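Local coordinates for putative cell filamentation protein (Bartonella quintana, PDB 4N67) that binds ADP and is probably a Fic-domain effector delivered into host cells, where such proteins typically modify targets by adenylylation, at residues 60-65 with 152-157; 136-141 with 172-177; 144-149 with 190-195. The protein carries 2 engineered substitutions. All blocks are in the same frame, centred on the assembly; numbering follows the deposited sequence.

In the fold
Helix 135-152 links all three contacts: contact 2 uses its first turns, contact 3 the following ones, and contact 1 the loop that leaves its end. Along the chain the first segments come in the order 60-65, 136-141, 144-149, and their partners follow as 152-157, 172-177 and 190-195, so all three contacts interleave. Centres lie about 21 Å apart for contacts 1 and 2, and about 16 Å for the other two pairs. Contacts 1 and 3 touch each other through Leu62 and Leu149, and ADP is reached by the Fic loop from contact 1 and by helix 185-198 from contact 3. Contact 2 lies toward the far end of the helix, about 17 Å from the centre of the chain.

Contact 1: 60-65 with 152-157; sequences AYLRTI and AHPFRK. With ADP (adenosine-5'-diphosphate), chain B.
Pro154 and Phe155 pack on Leu62 and Arg63 of helix 59-70, while their neighbours in the same loop turn to ADP. The loop carries the HPFxxGNGR signature of Fic proteins, with Lys157 at a position that is commonly acidic in the family. Walking along it, His153 is the first residue past helix 135-152 and has positive phi; its CB points away from helix 59-70, and the ring stacks with Phe107 and brings CE1 to 3.5 Å from ADP O2B. Pro154 heads the other way. Its CG meets Leu62 CD2 at 3.9 Å, the two side chains crossing at about a right angle, and its CB lies over one face of the Phe155 ring. Phe155 swings its CG opposite the carbonyl carbon (chi1 -53°), which carries the far end of the ring onto the helix: CE2 rests 4.0 Å from Leu62 CD2, and the ring presents its edge to Arg63, with CZ 4.0 Å from Arg63 CA. The ring also stacks with His66. Lys157 returns to the nucleotide, its CG 3.3 Å from ADP O3B. Bonds that fasten the loop backbone include Arg81 to His153 O, Asn159 to Phe155 O and His66 to Lys157 O. Arg63 NH2 bonds to Thr80 and Gln114, and what helix and loop share is an apolar fit of side chains.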
loop_
_atom_site.group_PDB
_atom_site.type_symbol
_atom_site.label_atom_id
_atom_site.label_comp_id
_atom_site.label_asym_id
_atom_site.label_seq_id
_atom_site.Cartn_x
_atom_site.Cartn_y
_atom_site.Cartn_z
ATOM N N ALA A 60 10.101 6.151 3.140
ATOM C CA ALA A 60 9.598 7.458 3.557
ATOM C C ALA A 60 8.490 7.926 2.665
ATOM O O ALA A 60 7.503 8.488 3.135
ATOM C CB ALA A 60 10.693 8.485 3.590
ATOM N N TYR A 61 8.624 7.714 1.368
ATOM C CA TYR A 61 7.553 8.100 0.473
ATOM C C TYR A 61 6.296 7.273 0.730
ATOM O O TYR A 61 5.173 7.802 0.697
ATOM C CB TYR A 61 8.033 8.017 -0.985
ATOM C CG TYR A 61 7.028 8.548 -1.986
ATOM C CD1 TYR A 61 6.544 9.842 -1.922
ATOM C CD2 TYR A 61 6.571 7.732 -3.016
ATOM C CE1 TYR A 61 5.620 10.317 -2.846
ATOM C CE2 TYR A 61 5.664 8.181 -3.954
ATOM C CZ TYR A 61 5.191 9.468 -3.873
ATOM O OH TYR A 61 4.308 9.910 -4.827
ATOM N N LEU A 62 6.449 5.965 0.941
ATOM C CA LEU A 62 5.308 5.109 1.245
ATOM C C LEU A 62 4.600 5.604 2.495
ATOM O O LEU A 62 3.366 5.697 2.523
ATOM C CB LEU A 62 5.752 3.664 1.382
ATOM C CG LEU A 62 4.651 2.643 1.443
ATOM C CD1 LEU A 62 4.084 2.357 0.073
ATOM C CD2 LEU A 62 5.173 1.357 2.051
ATOM N N ARG A 63 5.383 5.982 3.511
ATOM C CA ARG A 63 4.789 6.543 4.714
ATOM C C ARG A 63 4.049 7.863 4.449
ATOM O O ARG A 63 2.972 8.115 4.985
ATOM C CB ARG A 63 5.861 6.728 5.781
ATOM C CG ARG A 63 6.376 5.416 6.367
ATOM C CD ARG A 63 7.416 5.666 7.458
ATOM N NE ARG A 63 7.713 4.453 8.204
ATOM C CZ ARG A 63 8.691 3.591 7.951
ATOM N NH1 ARG A 63 9.577 3.796 6.987
ATOM N NH2 ARG A 63 8.824 2.525 8.739
ATOM N N THR A 64 4.626 8.694 3.604
ATOM C CA THR A 64 3.969 9.940 3.208
ATOM C C THR A 64 2.634 9.686 2.510
ATOM O O THR A 64 1.640 10.348 2.811
ATOM C CB THR A 64 4.878 10.784 2.328
ATOM O OG1 THR A 64 5.920 11.324 3.153
ATOM C CG2 THR A 64 4.144 11.909 1.686
ATOM N N ILE A 65 2.587 8.734 1.584
ATOM C CA ILE A 65 1.332 8.390 0.967
ATOM C C ILE A 65 0.296 7.961 1.985
ATOM O O ILE A 65 -0.843 8.449 1.983
ATOM C CB ILE A 65 1.498 7.280 -0.096
ATOM C CG1 ILE A 65 2.386 7.772 -1.250
ATOM C CG2 ILE A 65 0.158 6.812 -0.614
ATOM C CD1 ILE A 65 2.815 6.656 -2.166
ATOM N N ALA A 152 5.277 -7.071 2.744
ATOM C CA ALA A 152 5.718 -6.193 3.842
ATOM C C ALA A 152 4.534 -5.671 4.679
ATOM O O ALA A 152 4.624 -5.579 5.907
ATOM C CB ALA A 152 6.539 -5.035 3.311
ATOM N N HIS A 153 3.434 -5.325 4.003
ATOM C CA HIS A 153 2.190 -4.932 4.651
ATOM C C HIS A 153 2.449 -3.997 5.829
ATOM O O HIS A 153 2.140 -4.333 6.972
ATOM C CB HIS A 153 1.439 -6.188 5.106
ATOM C CG HIS A 153 0.016 -5.960 5.491
ATOM N ND1 HIS A 153 -0.997 -5.939 4.562
ATOM C CD2 HIS A 153 -0.582 -5.845 6.699
ATOM C CE1 HIS A 153 -2.158 -5.788 5.178
ATOM N NE2 HIS A 153 -1.935 -5.728 6.475
ATOM N N PRO A 154 3.080 -2.839 5.577
ATOM C CA PRO A 154 3.693 -2.111 6.686
ATOM C C PRO A 154 2.791 -1.455 7.694
ATOM O O PRO A 154 3.275 -1.096 8.757
ATOM C CB PRO A 154 4.555 -1.043 5.988
ATOM C CG PRO A 154 4.703 -1.544 4.598
ATOM C CD PRO A 154 3.444 -2.251 4.280
ATOM N N PHE A 155 1.514 -1.276 7.354
ATOM C CA PHE A 155 0.580 -0.518 8.184
ATOM C C PHE A 155 -0.481 -1.399 8.830
ATOM O O PHE A 155 -0.822 -2.459 8.330
ATOM C CB PHE A 155 -0.045 0.615 7.348
ATOM C CG PHE A 155 0.978 1.489 6.654
ATOM C CD1 PHE A 155 1.649 2.494 7.355
ATOM C CD2 PHE A 155 1.319 1.283 5.337
ATOM C CE1 PHE A 155 2.619 3.250 6.743
ATOM C CE2 PHE A 155 2.303 2.050 4.736
ATOM C CZ PHE A 155 2.951 3.028 5.450
ATOM N N ARG A 156 -1.043 -0.906 9.910
ATOM C CA ARG A 156 -2.117 -1.656 10.570
ATOM C C ARG A 156 -3.338 -1.841 9.646
ATOM O O ARG A 156 -4.009 -2.884 9.701
ATOM C CB ARG A 156 -2.491 -0.971 11.875
ATOM C CG ARG A 156 -3.722 -1.531 12.557
ATOM C CD ARG A 156 -3.544 -2.985 13.006
ATOM N NE ARG A 156 -4.778 -3.473 13.634
ATOM C CZ ARG A 156 -5.891 -3.816 12.983
ATOM N NH1 ARG A 156 -5.980 -3.725 11.672
ATOM N NH2 ARG A 156 -6.966 -4.193 13.685
ATOM N N LYS A 157 -3.617 -0.831 8.829
ATOM C CA LYS A 157 -4.681 -0.856 7.847
ATOM C C LYS A 157 -4.362 0.168 6.769
ATOM O O LYS A 157 -3.553 1.080 7.016
ATOM C CB LYS A 157 -6.027 -0.506 8.502
ATOM C CG LYS A 157 -7.237 -0.812 7.652
ATOM C CD LYS A 157 -8.518 -0.485 8.398
ATOM C CE LYS A 157 -9.711 -0.582 7.448
ATOM N NZ LYS A 157 -10.555 0.658 7.489
HETATM P PB ADP B . -5.705 -3.440 4.714
HETATM O O1B ADP B . -5.974 -4.427 5.862
HETATM O O2B ADP B . -4.262 -3.072 4.681
HETATM O O3B ADP B . -6.616 -2.210 4.719
HETATM P PA ADP B . -6.154 -4.317 1.943
HETATM O O1A ADP B . -7.516 -4.751 1.379
HETATM O O2A ADP B . -5.727 -2.898 1.648
HETATM O O3A ADP B . -6.165 -4.480 3.576
HETATM O "O5'" ADP B . -5.087 -5.392 1.469
HETATM C "C5'" ADP B . -3.682 -5.114 1.472
HETATM C "C4'" ADP B . -3.044 -5.912 0.340
HETATM O "O4'" ADP B . -3.024 -7.310 0.691
HETATM C "C3'" ADP B . -3.788 -5.773 -0.985
HETATM O "O3'" ADP B . -2.858 -5.570 -2.068
HETATM C "C2'" ADP B . -4.503 -7.104 -1.123
HETATM O "O2'" ADP B . -4.763 -7.505 -2.475
HETATM C "C1'" ADP B . -3.547 -8.038 -0.438
HETATM N N9 ADP B . -4.144 -9.297 0.051
HETATM C C8 ADP B . -5.431 -9.576 0.335
HETATM N N7 ADP B . -5.499 -10.852 0.784
HETATM C C5 ADP B . -4.272 -11.387 0.792
HETATM C C6 ADP B . -3.653 -12.674 1.137
HETATM N N6 ADP B . -4.468 -13.668 1.606
HETATM N N1 ADP B . -2.326 -12.837 1.014
HETATM C C2 ADP B . -1.554 -11.812 0.557
HETATM N N3 ADP B . -2.070 -10.610 0.214
HETATM C C4 ADP B . -3.371 -10.341 0.311
#

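Contact 2: 136-141 with 172-177; sequences QEFAAN and QAAGYK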
loop_
_atom_site.group_PDB
_atom_site.type_symbol
_atom_site.label_atom_id
_atom_site.label_comp_id
_atom_site.label_asym_id
_atom_site.label_seq_id
_atom_site.Cartn_x
_atom_site.Cartn_y
_atom_site.Cartn_z
ATOM N N GLN A 136 6.382 -4.848 -21.536
ATOM C CA GLN A 136 6.301 -6.175 -20.907
ATOM C C GLN A 136 7.192 -6.224 -19.657
ATOM O O GLN A 136 6.774 -6.696 -18.605
ATOM C CB GLN A 136 6.744 -7.257 -21.894
ATOM N N GLU A 137 8.430 -5.774 -19.791
ATOM C CA GLU A 137 9.366 -5.723 -18.660
ATOM C C GLU A 137 8.858 -4.844 -17.523
ATOM O O GLU A 137 9.019 -5.172 -16.335
ATOM C CB GLU A 137 10.712 -5.191 -19.087
ATOM C CG GLU A 137 11.420 -6.192 -19.958
ATOM C CD GLU A 137 12.578 -5.605 -20.700
ATOM O OE1 GLU A 137 12.854 -4.376 -20.604
ATOM O OE2 GLU A 137 13.219 -6.400 -21.413
ATOM N N PHE A 138 8.303 -3.695 -17.889
ATOM C CA PHE A 138 7.833 -2.795 -16.874
ATOM C C PHE A 138 6.734 -3.493 -16.071
ATOM O O PHE A 138 6.726 -3.457 -14.829
ATOM C CB PHE A 138 7.317 -1.482 -17.453
ATOM C CG PHE A 138 6.743 -0.598 -16.395
ATOM C CD1 PHE A 138 7.567 0.190 -15.605
ATOM C CD2 PHE A 138 5.393 -0.629 -16.116
ATOM C CE1 PHE A 138 7.051 0.957 -14.574
ATOM C CE2 PHE A 138 4.863 0.124 -15.089
ATOM C CZ PHE A 138 5.697 0.924 -14.324
ATOM N N ALA A 139 5.790 -4.123 -16.779
ATOM C CA ALA A 139 4.684 -4.822 -16.096
ATOM C C ALA A 139 5.194 -5.903 -15.163
ATOM O O ALA A 139 4.707 -6.017 -14.025
ATOM C CB ALA A 139 3.651 -5.384 -17.063
ATOM N N ALA A 140 6.168 -6.683 -15.605
ATOM C CA ALA A 140 6.686 -7.764 -14.762
ATOM C C ALA A 140 7.386 -7.192 -13.530
ATOM O O ALA A 140 7.258 -7.711 -12.419
ATOM C CB ALA A 140 7.640 -8.649 -15.558
ATOM N N ASN A 141 8.134 -6.111 -13.723
ATOM C CA ASN A 141 8.880 -5.535 -12.639
ATOM C C ASN A 141 7.933 -4.841 -11.659
ATOM O O ASN A 141 8.150 -4.915 -10.447
ATOM C CB ASN A 141 9.930 -4.544 -13.145
ATOM C CG ASN A 141 11.247 -5.216 -13.492
ATOM O OD1 ASN A 141 12.095 -5.397 -12.629
ATOM N ND2 ASN A 141 11.428 -5.562 -14.750
ATOM N N GLN A 172 4.191 6.613 -13.237
ATOM C CA GLN A 172 4.177 7.934 -13.827
ATOM C C GLN A 172 5.585 8.447 -14.063
ATOM O O GLN A 172 5.900 8.972 -15.143
ATOM C CB GLN A 172 3.396 8.905 -12.957
ATOM C CG GLN A 172 3.291 10.321 -13.520
ATOM C CD GLN A 172 2.592 11.266 -12.559
ATOM O OE1 GLN A 172 2.093 10.859 -11.501
ATOM N NE2 GLN A 172 2.570 12.544 -12.907
ATOM N N ALA A 173 6.453 8.249 -13.090
ATOM C CA ALA A 173 7.813 8.713 -13.252
ATOM C C ALA A 173 8.601 7.879 -14.283
ATOM O O ALA A 173 9.611 8.364 -14.814
ATOM C CB ALA A 173 8.516 8.743 -11.916
ATOM N N ALA A 174 8.152 6.656 -14.569
ATOM C CA ALA A 174 8.808 5.740 -15.525
ATOM C C ALA A 174 8.206 5.846 -16.906
ATOM O O ALA A 174 8.668 5.115 -17.803
ATOM C CB ALA A 174 8.712 4.309 -15.046
ATOM N N GLY A 175 7.200 6.713 -17.068
ATOM C CA GLY A 175 6.508 6.900 -18.357
ATOM C C GLY A 175 5.311 5.996 -18.609
ATOM O O GLY A 175 4.850 5.887 -19.737
ATOM N N TYR A 176 4.769 5.380 -17.574
ATOM C CA TYR A 176 3.616 4.471 -17.738
ATOM C C TYR A 176 2.447 4.881 -16.856
ATOM O O TYR A 176 2.635 5.264 -15.682
ATOM C CB TYR A 176 4.041 3.055 -17.383
ATOM C CG TYR A 176 4.948 2.415 -18.402
ATOM C CD1 TYR A 176 4.418 1.868 -19.552
ATOM C CD2 TYR A 176 6.355 2.380 -18.247
ATOM C CE1 TYR A 176 5.209 1.291 -20.518
ATOM C CE2 TYR A 176 7.150 1.801 -19.217
ATOM C CZ TYR A 176 6.581 1.253 -20.354
ATOM O OH TYR A 176 7.352 0.673 -21.368
ATOM N N LYS A 177 1.234 4.801 -17.404
ATOM C CA LYS A 177 0.026 5.044 -16.650
ATOM C C LYS A 177 -0.457 3.700 -16.128
ATOM O O LYS A 177 -0.723 2.813 -16.908
ATOM C CB LYS A 177 -1.080 5.674 -17.513
ATOM C CG LYS A 177 -2.345 5.872 -16.699
ATOM C CD LYS A 177 -3.403 6.729 -17.353
ATOM C CE LYS A 177 -4.603 6.850 -16.427
ATOM N NZ LYS A 177 -4.258 7.333 -15.070
#
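Phe138 sends its ring out with CG opposite the backbone N (chi1 176°), and Tyr176 answers with CG opposite the carbonyl carbon (chi1 -72°), so that the two rings meet as an offset stack. They join helix 135-152 to the bend between helix 164-174 and strand 176-178, a bend made by a Schellman motif in which Gly175 takes positive phi. The ring centroids are 4.4 Å apart and the planes tilt by 17°. Because the side chains slide past each other in opposite directions, each ring also lies over the other's CB: Phe138 CB sits 4.1 Å from the Tyr176 centroid and Tyr176 CB sits 4.2 Å from the Phe138 centroid, a reciprocal pair of CH-pi contacts. Ala174, the residue before the glycine, adds its methyl, CB lying 3.8 Å from Phe138 CE1 and obliquely to the ring. Thr212, on the strand that pairs antiparallel with 176-178, touches both aromatic side chains, and the Tyr176 hydroxyl is hydrogen-bonded to Leu133 O. The tightest approach of the stack is Tyr176 CD2 above the Phe138 face, 3.5 Å from Phe138 CG.

Contact 3: 144-149 with 190-195; sequences EVFTAL and YASIEA. With ADP (adenosine-5'-diphosphate), chain B.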
loop_
_atom_site.group_PDB
_atom_site.type_symbol
_atom_site.label_atom_id
_atom_site.label_comp_id
_atom_site.label_asym_id
_atom_site.label_seq_id
_atom_site.Cartn_x
_atom_site.Cartn_y
_atom_site.Cartn_z
ATOM N N GLU A 144 6.448 -7.390 -9.438
ATOM C CA GLU A 144 7.382 -7.804 -8.379
ATOM C C GLU A 144 7.459 -6.770 -7.250
ATOM O O GLU A 144 7.530 -7.118 -6.072
ATOM C CB GLU A 144 8.770 -8.084 -8.942
ATOM C CG GLU A 144 8.807 -9.282 -9.868
ATOM C CD GLU A 144 10.221 -9.742 -10.201
ATOM O OE1 GLU A 144 11.161 -9.371 -9.459
ATOM O OE2 GLU A 144 10.396 -10.466 -11.208
ATOM N N VAL A 145 7.456 -5.495 -7.595
ATOM C CA VAL A 145 7.475 -4.459 -6.578
ATOM C C VAL A 145 6.192 -4.590 -5.746
ATOM O O VAL A 145 6.202 -4.520 -4.505
ATOM C CB VAL A 145 7.563 -3.054 -7.225
ATOM C CG1 VAL A 145 7.275 -1.948 -6.212
ATOM C CG2 VAL A 145 8.917 -2.875 -7.884
ATOM N N PHE A 146 5.069 -4.780 -6.423
ATOM C CA PHE A 146 3.782 -4.870 -5.720
ATOM C C PHE A 146 3.740 -6.081 -4.796
ATOM O O PHE A 146 3.243 -5.990 -3.668
ATOM C CB PHE A 146 2.597 -4.926 -6.693
ATOM C CG PHE A 146 1.313 -4.548 -6.045
ATOM C CD1 PHE A 146 1.035 -3.204 -5.831
ATOM C CD2 PHE A 146 0.454 -5.497 -5.527
ATOM C CE1 PHE A 146 -0.089 -2.804 -5.170
ATOM C CE2 PHE A 146 -0.715 -5.097 -4.872
ATOM C CZ PHE A 146 -0.971 -3.740 -4.698
ATOM N N THR A 147 4.208 -7.224 -5.264
ATOM C CA THR A 147 4.184 -8.398 -4.373
ATOM C C THR A 147 5.115 -8.182 -3.173
ATOM O O THR A 147 4.793 -8.608 -2.070
ATOM C CB THR A 147 4.495 -9.709 -5.099
ATOM O OG1 THR A 147 5.755 -9.626 -5.729
ATOM C CG2 THR A 147 3.462 -9.969 -6.166
ATOM N N ALA A 148 6.248 -7.507 -3.369
ATOM C CA ALA A 148 7.113 -7.162 -2.244
ATOM C C ALA A 148 6.396 -6.262 -1.243
ATOM O O ALA A 148 6.459 -6.480 -0.022
ATOM C CB ALA A 148 8.384 -6.506 -2.747
ATOM N N LEU A 149 5.686 -5.264 -1.746
ATOM C CA LEU A 149 4.900 -4.396 -0.866
ATOM C C LEU A 149 3.811 -5.168 -0.144
ATOM O O LEU A 149 3.570 -4.945 1.070
ATOM C CB LEU A 149 4.290 -3.233 -1.659
ATOM C CG LEU A 149 5.281 -2.157 -2.099
ATOM C CD1 LEU A 149 4.600 -1.234 -3.107
ATOM C CD2 LEU A 149 5.828 -1.349 -0.931
ATOM N N TYR A 190 -7.302 -11.788 -5.701
ATOM C CA TYR A 190 -6.884 -13.045 -6.269
ATOM C C TYR A 190 -5.411 -13.014 -6.617
ATOM O O TYR A 190 -4.666 -13.927 -6.282
ATOM C CB TYR A 190 -7.744 -13.433 -7.500
ATOM C CG TYR A 190 -7.222 -14.658 -8.236
ATOM C CD1 TYR A 190 -7.388 -15.945 -7.703
ATOM C CD2 TYR A 190 -6.556 -14.542 -9.451
ATOM C CE1 TYR A 190 -6.892 -17.059 -8.358
ATOM C CE2 TYR A 190 -6.060 -15.657 -10.109
ATOM C CZ TYR A 190 -6.237 -16.912 -9.560
ATOM O OH TYR A 190 -5.755 -18.020 -10.222
ATOM N N ALA A 191 -4.973 -11.965 -7.317
ATOM C CA ALA A 191 -3.590 -11.920 -7.730
ATOM C C ALA A 191 -2.644 -11.870 -6.521
ATOM O O ALA A 191 -1.577 -12.485 -6.551
ATOM C CB ALA A 191 -3.339 -10.707 -8.636
ATOM N N SER A 192 -3.035 -11.119 -5.503
ATOM C CA SER A 192 -2.261 -10.993 -4.249
ATOM C C SER A 192 -2.142 -12.331 -3.497
ATOM O O SER A 192 -1.062 -12.742 -3.088
ATOM C CB SER A 192 -2.905 -9.955 -3.346
ATOM O OG SER A 192 -2.703 -8.616 -3.830
ATOM N N ILE A 193 -3.261 -13.031 -3.401
ATOM C CA ILE A 193 -3.293 -14.355 -2.795
ATOM C C ILE A 193 -2.422 -15.346 -3.553
ATOM O O ILE A 193 -1.615 -16.069 -2.961
ATOM C CB ILE A 193 -4.740 -14.865 -2.739
ATOM C CG1 ILE A 193 -5.557 -14.039 -1.751
ATOM C CG2 ILE A 193 -4.769 -16.348 -2.359
ATOM C CD1 ILE A 193 -7.053 -14.198 -1.904
ATOM N N GLU A 194 -2.582 -15.416 -4.880
ATOM C CA GLU A 194 -1.766 -16.318 -5.664
ATOM C C GLU A 194 -0.284 -16.098 -5.429
ATOM O O GLU A 194 0.477 -17.057 -5.262
ATOM C CB GLU A 194 -2.090 -16.180 -7.158
ATOM C CG GLU A 194 -3.348 -16.926 -7.599
ATOM C CD GLU A 194 -3.253 -18.409 -7.309
ATOM O OE1 GLU A 194 -2.253 -19.043 -7.708
ATOM O OE2 GLU A 194 -4.158 -18.913 -6.625
ATOM N N ALA A 195 0.147 -14.826 -5.416
ATOM C CA ALA A 195 1.561 -14.549 -5.251
ATOM C C ALA A 195 2.060 -14.928 -3.859
ATOM O O ALA A 195 3.070 -15.596 -3.722
ATOM C CB ALA A 195 1.871 -13.079 -5.553
HETATM P PB ADP B . -5.705 -3.440 4.714
HETATM O O1B ADP B . -5.974 -4.427 5.862
HETATM O O2B ADP B . -4.262 -3.072 4.681
HETATM O O3B ADP B . -6.616 -2.210 4.719
HETATM P PA ADP B . -6.154 -4.317 1.943
HETATM O O1A ADP B . -7.516 -4.751 1.379
HETATM O O2A ADP B . -5.727 -2.898 1.648
HETATM O O3A ADP B . -6.165 -4.480 3.576
HETATM O "O5'" ADP B . -5.087 -5.392 1.469
HETATM C "C5'" ADP B . -3.682 -5.114 1.472
HETATM C "C4'" ADP B . -3.044 -5.912 0.340
HETATM O "O4'" ADP B . -3.024 -7.310 0.691
HETATM C "C3'" ADP B . -3.788 -5.773 -0.985
HETATM O "O3'" ADP B . -2.858 -5.570 -2.068
HETATM C "C2'" ADP B . -4.503 -7.104 -1.123
HETATM O "O2'" ADP B . -4.763 -7.505 -2.475
HETATM C "C1'" ADP B . -3.547 -8.038 -0.438
HETATM N N9 ADP B . -4.144 -9.297 0.051
HETATM C C8 ADP B . -5.431 -9.576 0.335
HETATM N N7 ADP B . -5.499 -10.852 0.784
HETATM C C5 ADP B . -4.272 -11.387 0.792
HETATM C C6 ADP B . -3.653 -12.674 1.137
HETATM N N6 ADP B . -4.468 -13.668 1.606
HETATM N N1 ADP B . -2.326 -12.837 1.014
HETATM C C2 ADP B . -1.554 -11.812 0.557
HETATM N N3 ADP B . -2.070 -10.610 0.214
HETATM C C4 ADP B . -3.371 -10.341 0.311
#
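Segments 144-149 and 190-195, on helices 135-152 and 185-198, come closest at Thr147 and Ala195, whose CA atoms are 6.7 Å apart, a spacing that small side chains permit. Thr147 CG2 meets Ala195 CB methyl to methyl at 3.5 Å. With chi1 at 57°, Thr147 holds OG1 between its backbone N and carbonyl carbon, and this puts CG2 opposite the carbonyl carbon, where it can reach across to the other helix. One residue earlier, Phe146 extends toward Ser192 and touches it with the rim of its ring: CE2 is 4.2 Å from Ser192 OG, which lies near the ring plane. The same edge faces the ribose, Phe146 CE2 being 3.6 Å from ADP O3'. Ser192 OG accepts a hydrogen bond from ADP O2' at 2.7 Å and is also bonded to Asp150 OD2, two partners that should fix its rotation. Since Asp150 OD1 binds the nucleotide as well, the serine and the carboxylate form a small polar network around ADP. On the next residue, Ile193 CG1 packs 3.5 Å from ADP N6, so successive residues of helix 185-198 attend to sugar and base. Met204 of helix 202-211 lies against Phe146, Thr147 and Ser192. The two helices thus contribute to the ribose side of the nucleotide pocket of this Fic fold, and helix 185-198 also to the adenine side, complementing the signature loop at the diphosphate.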